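Local coordinates for protein NEDD8-conjugating enzyme UBC12 (Saccharomyces cerevisiae, PDB 3O2U) that accepts the ubiquitin-like protein NEDD8/RUB1 from its E1 enzyme and catalyses its covalent attachment to other proteins, chiefly the cullin CDC53, at residues A[36-41]-A[129-134]; A[65-70]-A[83-88]. All blocks are in the same frame, centred on the assembly; numbering follows the deposited sequence.

Contact 1 (A[36-41]-A[129-134]); sequences RDLDSL and LDLQSI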
loop_
_atom_site.group_PDB
_atom_site.type_symbol
_atom_site.label_atom_id
_atom_site.label_comp_id
_atom_site.label_asym_id
_atom_site.label_seq_id
_atom_site.Cartn_x
_atom_site.Cartn_y
_atom_site.Cartn_z
ATOM N N ARG A 36 8.135 10.724 10.381
ATOM C CA ARG A 36 7.168 11.159 11.379
ATOM C C ARG A 36 5.918 10.253 11.374
ATOM O O ARG A 36 5.422 9.861 12.422
ATOM C CB ARG A 36 6.870 12.656 11.169
ATOM C CG ARG A 36 5.423 13.108 11.124
ATOM C CD ARG A 36 5.340 14.628 10.823
ATOM N NE ARG A 36 3.983 15.095 10.527
ATOM C CZ ARG A 36 3.682 16.310 10.076
ATOM N NH1 ARG A 36 4.637 17.206 9.860
ATOM N NH2 ARG A 36 2.421 16.632 9.832
ATOM N N ASP A 37 5.422 9.906 10.189
ATOM C CA ASP A 37 4.300 8.964 10.093
ATOM C C ASP A 37 4.656 7.588 10.671
ATOM O O ASP A 37 3.842 6.968 11.343
ATOM C CB ASP A 37 3.857 8.776 8.636
ATOM C CG ASP A 37 3.063 9.949 8.100
ATOM O OD1 ASP A 37 3.124 11.050 8.695
ATOM O OD2 ASP A 37 2.369 9.745 7.073
ATOM N N LEU A 38 5.858 7.102 10.372
ATOM C CA LEU A 38 6.323 5.814 10.898
ATOM C C LEU A 38 6.511 5.858 12.407
ATOM O O LEU A 38 6.179 4.907 13.115
ATOM C CB LEU A 38 7.643 5.408 10.247
ATOM C CG LEU A 38 7.554 4.883 8.813
ATOM C CD1 LEU A 38 8.933 4.924 8.169
ATOM C CD2 LEU A 38 6.984 3.467 8.814
ATOM N N ASP A 39 7.060 6.964 12.891
ATOM C CA ASP A 39 7.278 7.132 14.325
ATOM C C ASP A 39 5.968 7.265 15.104
ATOM O O ASP A 39 5.949 7.029 16.306
ATOM C CB ASP A 39 8.180 8.344 14.603
ATOM C CG ASP A 39 9.623 8.094 14.202
ATOM O OD1 ASP A 39 9.971 6.919 13.950
ATOM O OD2 ASP A 39 10.407 9.067 14.129
ATOM N N SER A 40 4.886 7.638 14.415
ATOM C CA SER A 40 3.582 7.856 15.045
ATOM C C SER A 40 2.601 6.679 14.894
ATOM O O SER A 40 1.434 6.785 15.275
ATOM C CB SER A 40 2.921 9.109 14.450
ATOM O OG SER A 40 3.789 10.231 14.501
ATOM N N LEU A 41 3.046 5.577 14.309
ATOM C CA LEU A 41 2.132 4.466 14.015
ATOM C C LEU A 41 1.538 3.839 15.275
ATOM O O LEU A 41 2.196 3.728 16.301
ATOM C CB LEU A 41 2.829 3.378 13.197
ATOM C CG LEU A 41 2.959 3.629 11.698
ATOM C CD1 LEU A 41 3.792 2.517 11.018
ATOM C CD2 LEU A 41 1.590 3.783 11.046
ATOM N N LEU A 129 -3.829 13.332 5.638
ATOM C CA LEU A 129 -3.954 11.905 5.942
ATOM C C LEU A 129 -2.539 11.352 6.084
ATOM O O LEU A 129 -1.576 12.004 5.678
ATOM C CB LEU A 129 -4.708 11.157 4.829
ATOM C CG LEU A 129 -6.205 11.473 4.688
ATOM C CD1 LEU A 129 -6.903 10.594 3.637
ATOM C CD2 LEU A 129 -6.905 11.343 6.022
ATOM N N ASP A 130 -2.406 10.171 6.677
ATOM C CA ASP A 130 -1.080 9.647 6.994
ATOM C C ASP A 130 -0.990 8.147 6.772
ATOM O O ASP A 130 -1.961 7.506 6.357
ATOM C CB ASP A 130 -0.697 9.999 8.440
ATOM C CG ASP A 130 -1.662 9.410 9.465
ATOM O OD1 ASP A 130 -2.634 8.721 9.076
ATOM O OD2 ASP A 130 -1.460 9.645 10.672
ATOM N N LEU A 131 0.189 7.595 7.048
ATOM C CA LEU A 131 0.426 6.187 6.823
ATOM C C LEU A 131 -0.563 5.369 7.656
ATOM O O LEU A 131 -1.073 4.348 7.199
ATOM C CB LEU A 131 1.879 5.836 7.169
ATOM C CG LEU A 131 2.269 4.366 7.071
ATOM C CD1 LEU A 131 2.012 3.817 5.664
ATOM C CD2 LEU A 131 3.745 4.163 7.482
ATOM N N GLN A 132 -0.837 5.820 8.880
ATOM C CA GLN A 132 -1.788 5.106 9.746
ATOM C C GLN A 132 -3.137 4.957 9.031
ATOM O O GLN A 132 -3.750 3.895 9.068
ATOM C CB GLN A 132 -1.987 5.841 11.072
ATOM C CG GLN A 132 -3.050 5.232 11.968
ATOM C CD GLN A 132 -2.494 4.180 12.879
ATOM O OE1 GLN A 132 -1.301 4.174 13.176
ATOM N NE2 GLN A 132 -3.352 3.281 13.342
ATOM N N SER A 133 -3.582 6.029 8.377
ATOM C CA SER A 133 -4.849 6.033 7.639
ATOM C C SER A 133 -4.829 5.055 6.499
ATOM O O SER A 133 -5.788 4.336 6.283
ATOM C CB SER A 133 -5.122 7.417 7.066
ATOM O OG SER A 133 -5.122 8.375 8.106
ATOM N N ILE A 134 -3.739 5.052 5.736
ATOM C CA ILE A 134 -3.650 4.133 4.629
ATOM C C ILE A 134 -3.733 2.708 5.152
ATOM O O ILE A 134 -4.512 1.893 4.647
ATOM C CB ILE A 134 -2.344 4.336 3.837
ATOM C CG1 ILE A 134 -2.376 5.717 3.150
ATOM C CG2 ILE A 134 -2.186 3.215 2.831
ATOM C CD1 ILE A 134 -1.012 6.260 2.720
HETATM O O HOH W 1 1.120 7.402 10.507
#
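Leu-131 packs against Leu-38, Leu-41 and Asp-37, and so joins two helices of the ubiquitin-conjugating (UBC) fold: the end of helix 29-39 and the first turn of helix 131-143. With CG anti to the backbone N (chi1 176°), its side chain places CD2 against the methyl groups of both opposing leucines, Leu-38 CD2 at 3.6 Å and Leu-41 CD1 at 3.9 Å. The CB atoms of Asp-37 and Leu-131 also touch. Leu-41, just beyond the helix, uses both branches: CD1 lies against Leu-131 CD2, and CD2 reaches both Leu-131 CG and the amide oxygen of Gln-132, OE1, the latter at 3.6 Å with the two side chains crossing at a slant. That oxygen accepts from the backbone N of Asp-42, a bond that the bend of the glutamine at chi2 allows by bringing OE1 to the turn after helix 29-39.

The polar side of the contact belongs to Asp-37. Its OD2 accepts from Leu-131 N at 3.1 Å, with an N-H...O angle of 148°, and the donor stands 47° out of the carboxylate plane. The buried carboxylate is further held by Tyr-92 OH at OD2 and by a salt bridge from Arg-33 at OD1. Were Asp-37 replaced by an alanine, Leu-131 N, Tyr-92 OH and the Arg-33 guanidinium would probably lose their acceptor, and a gap would be likely to open against the CB of Asp-130. Asp-130 is the N-cap of helix 131-143: Ser-133 OG and Ser-133 N both donate to its OD1, from opposite faces of the carboxylate plane. A water completes the join, donating to Asp-37 O at 2.9 Å and accepting from Gln-132 N at 3.0 Å.

Contact 2 (A[65-70]-A[83-88]); sequences KLEVIV and NFNLDF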
loop_
_atom_site.group_PDB
_atom_site.type_symbol
_atom_site.label_atom_id
_atom_site.label_comp_id
_atom_site.label_asym_id
_atom_site.label_seq_id
_atom_site.Cartn_x
_atom_site.Cartn_y
_atom_site.Cartn_z
ATOM N N LYS A 65 10.438 2.278 0.892
ATOM C CA LYS A 65 9.487 1.221 0.569
ATOM C C LYS A 65 9.168 0.416 1.823
ATOM O O LYS A 65 10.069 0.082 2.610
ATOM C CB LYS A 65 10.046 0.323 -0.537
ATOM C CG LYS A 65 9.101 -0.782 -0.983
ATOM C CD LYS A 65 9.833 -1.773 -1.882
ATOM C CE LYS A 65 10.290 -1.094 -3.166
ATOM N NZ LYS A 65 9.281 -1.346 -4.222
ATOM N N LEU A 66 7.880 0.160 2.037
ATOM C CA LEU A 66 7.426 -0.581 3.216
ATOM C C LEU A 66 6.649 -1.794 2.744
ATOM O O LEU A 66 6.018 -1.755 1.686
ATOM C CB LEU A 66 6.491 0.281 4.079
ATOM C CG LEU A 66 6.913 1.726 4.357
ATOM C CD1 LEU A 66 5.798 2.482 5.091
ATOM C CD2 LEU A 66 8.215 1.782 5.148
ATOM N N GLU A 67 6.690 -2.859 3.534
ATOM C CA GLU A 67 5.805 -3.997 3.321
ATOM C C GLU A 67 4.778 -4.003 4.442
ATOM O O GLU A 67 5.137 -3.972 5.617
ATOM C CB GLU A 67 6.569 -5.317 3.353
ATOM C CG GLU A 67 5.658 -6.530 3.119
ATOM C CD GLU A 67 6.352 -7.848 3.372
ATOM O OE1 GLU A 67 7.310 -7.877 4.178
ATOM O OE2 GLU A 67 5.926 -8.858 2.772
ATOM N N VAL A 68 3.502 -4.043 4.084
ATOM C CA VAL A 68 2.444 -4.057 5.093
ATOM C C VAL A 68 1.731 -5.392 5.003
ATOM O O VAL A 68 1.264 -5.756 3.940
ATOM C CB VAL A 68 1.414 -2.930 4.864
ATOM C CG1 VAL A 68 0.214 -3.111 5.795
ATOM C CG2 VAL A 68 2.053 -1.578 5.101
ATOM N N ILE A 69 1.645 -6.107 6.122
ATOM C CA ILE A 69 1.027 -7.435 6.150
ATOM C C ILE A 69 -0.265 -7.431 6.975
ATOM O O ILE A 69 -0.237 -7.265 8.194
ATOM C CB ILE A 69 1.982 -8.483 6.728
ATOM C CG1 ILE A 69 3.275 -8.535 5.900
ATOM C CG2 ILE A 69 1.295 -9.855 6.758
ATOM C CD1 ILE A 69 4.357 -9.426 6.484
ATOM N N VAL A 70 -1.397 -7.610 6.298
ATOM C CA VAL A 70 -2.697 -7.630 6.958
ATOM C C VAL A 70 -3.135 -9.078 7.209
ATOM O O VAL A 70 -3.229 -9.872 6.273
ATOM C CB VAL A 70 -3.736 -6.860 6.108
ATOM C CG1 VAL A 70 -5.085 -6.815 6.800
ATOM C CG2 VAL A 70 -3.231 -5.421 5.867
ATOM N N ASN A 83 -0.131 -9.413 1.985
ATOM C CA ASN A 83 0.911 -8.402 2.089
ATOM C C ASN A 83 0.877 -7.410 0.933
ATOM O O ASN A 83 0.464 -7.746 -0.182
ATOM C CB ASN A 83 2.313 -9.020 2.300
ATOM C CG ASN A 83 2.723 -9.978 1.185
ATOM O OD1 ASN A 83 1.885 -10.568 0.508
ATOM N ND2 ASN A 83 4.033 -10.142 1.005
ATOM N N PHE A 84 1.299 -6.180 1.224
ATOM C CA PHE A 84 1.291 -5.079 0.262
ATOM C C PHE A 84 2.651 -4.396 0.318
ATOM O O PHE A 84 3.267 -4.300 1.379
ATOM C CB PHE A 84 0.249 -4.008 0.631
ATOM C CG PHE A 84 -1.168 -4.504 0.644
ATOM C CD1 PHE A 84 -1.994 -4.338 -0.466
ATOM C CD2 PHE A 84 -1.682 -5.140 1.768
ATOM C CE1 PHE A 84 -3.328 -4.793 -0.444
ATOM C CE2 PHE A 84 -3.010 -5.593 1.795
ATOM C CZ PHE A 84 -3.827 -5.423 0.694
ATOM N N ASN A 85 3.104 -3.900 -0.823
ATOM C CA ASN A 85 4.264 -3.023 -0.845
ATOM C C ASN A 85 3.748 -1.603 -0.985
ATOM O O ASN A 85 2.829 -1.350 -1.768
ATOM C CB ASN A 85 5.183 -3.356 -2.019
ATOM C CG ASN A 85 6.380 -4.206 -1.616
ATOM O OD1 ASN A 85 6.618 -4.455 -0.435
ATOM N ND2 ASN A 85 7.135 -4.657 -2.604
ATOM N N LEU A 86 4.313 -0.687 -0.210
ATOM C CA LEU A 86 3.998 0.734 -0.347
ATOM C C LEU A 86 5.265 1.472 -0.787
ATOM O O LEU A 86 6.265 1.464 -0.055
ATOM C CB LEU A 86 3.503 1.308 0.987
ATOM C CG LEU A 86 2.054 1.026 1.425
ATOM C CD1 LEU A 86 1.788 -0.462 1.572
ATOM C CD2 LEU A 86 1.793 1.724 2.729
ATOM N N ASP A 87 5.223 2.097 -1.964
ATOM C CA ASP A 87 6.385 2.767 -2.562
ATOM C C ASP A 87 6.182 4.287 -2.580
ATOM O O ASP A 87 5.252 4.779 -3.230
ATOM C CB ASP A 87 6.590 2.285 -4.004
ATOM C CG ASP A 87 6.706 0.772 -4.120
ATOM O OD1 ASP A 87 7.123 0.117 -3.154
ATOM O OD2 ASP A 87 6.384 0.226 -5.198
ATOM N N PHE A 88 7.054 5.017 -1.898
ATOM C CA PHE A 88 6.917 6.463 -1.741
ATOM C C PHE A 88 7.835 7.190 -2.709
ATOM O O PHE A 88 8.980 6.799 -2.879
ATOM C CB PHE A 88 7.287 6.862 -0.315
ATOM C CG PHE A 88 6.380 6.286 0.719
ATOM C CD1 PHE A 88 5.408 7.070 1.315
ATOM C CD2 PHE A 88 6.466 4.951 1.068
ATOM C CE1 PHE A 88 4.550 6.531 2.246
ATOM C CE2 PHE A 88 5.616 4.404 2.003
ATOM C CZ PHE A 88 4.657 5.197 2.598
#
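The Phe-84 ring presents an edge to Val-68 O, which lies in the ring plane with CD2 as its nearest ring atom at 3.7 Å, while Val-70 CG2 approaches CE2 obliquely. At the far end of the same face of the sheet, Leu-66 CD1 comes obliquely to Phe-88 CE2 at 3.6 Å, and the Phe-88 ring also meets that of Tyr-92 edge-to-face. Midway along that face, Val-68 CG2 packs on Leu-86 CD1. On the face bearing Glu-67 and Asn-85 the flat groups are polar. Asn-83 ND2 donates to Glu-67 OE2 in an almost straight bond (2.9 Å, 174°); the oxygen lies in the amide plane, which is turned 51° from the carboxylate. The other end of the amide, OD1, accepts from Lys-103 NZ. Further along, Lys-65 runs beside Asp-87 and bends at chi3 and chi4, bringing NZ above the carboxylate plane to form a salt bridge with OD1 at 2.8 Å in the conformer of Asp-87 described here.

These side chains ride on an antiparallel beta hairpin in the central sheet of the UBC fold. Leu-66 with Leu-86 and Val-68 with Phe-84 are its hydrogen-bonded pairs, each closed by two backbone bonds; the two of the second pair, Val-68 N to Phe-84 O and Phe-84 N to Val-68 O, are both 2.7 Å. Strand 47-51 flanks 65-70 and strand 98-101 flanks 82-87, while helix 131-143 packs against the apolar face through Leu-131, Leu-139 and Phe-142.

How the contacts relate
Contacts 1 and 2, whose centres lie 13 Å apart, meet mainly through Leu-131 and share one hydrophobic core. Leu-131 CD2 reaches Leu-66 CD1 at 3.6 Å and its CD1 reaches Leu-86 CD2, also at 3.6 Å, so one side chain touches both strands of the hairpin as well as helix 29-39. Leu-38 CD2 adds a contact to Leu-66 CD1 at 4.0 Å. In sequence the hairpin falls between the two helices that contact 1 brings together. Toward the other end of the hairpin, the Phe-84 side chain lies about 10 Å from that of Cys-117, the predicted thioester-forming cysteine, whereas contact 1 is remote from that site.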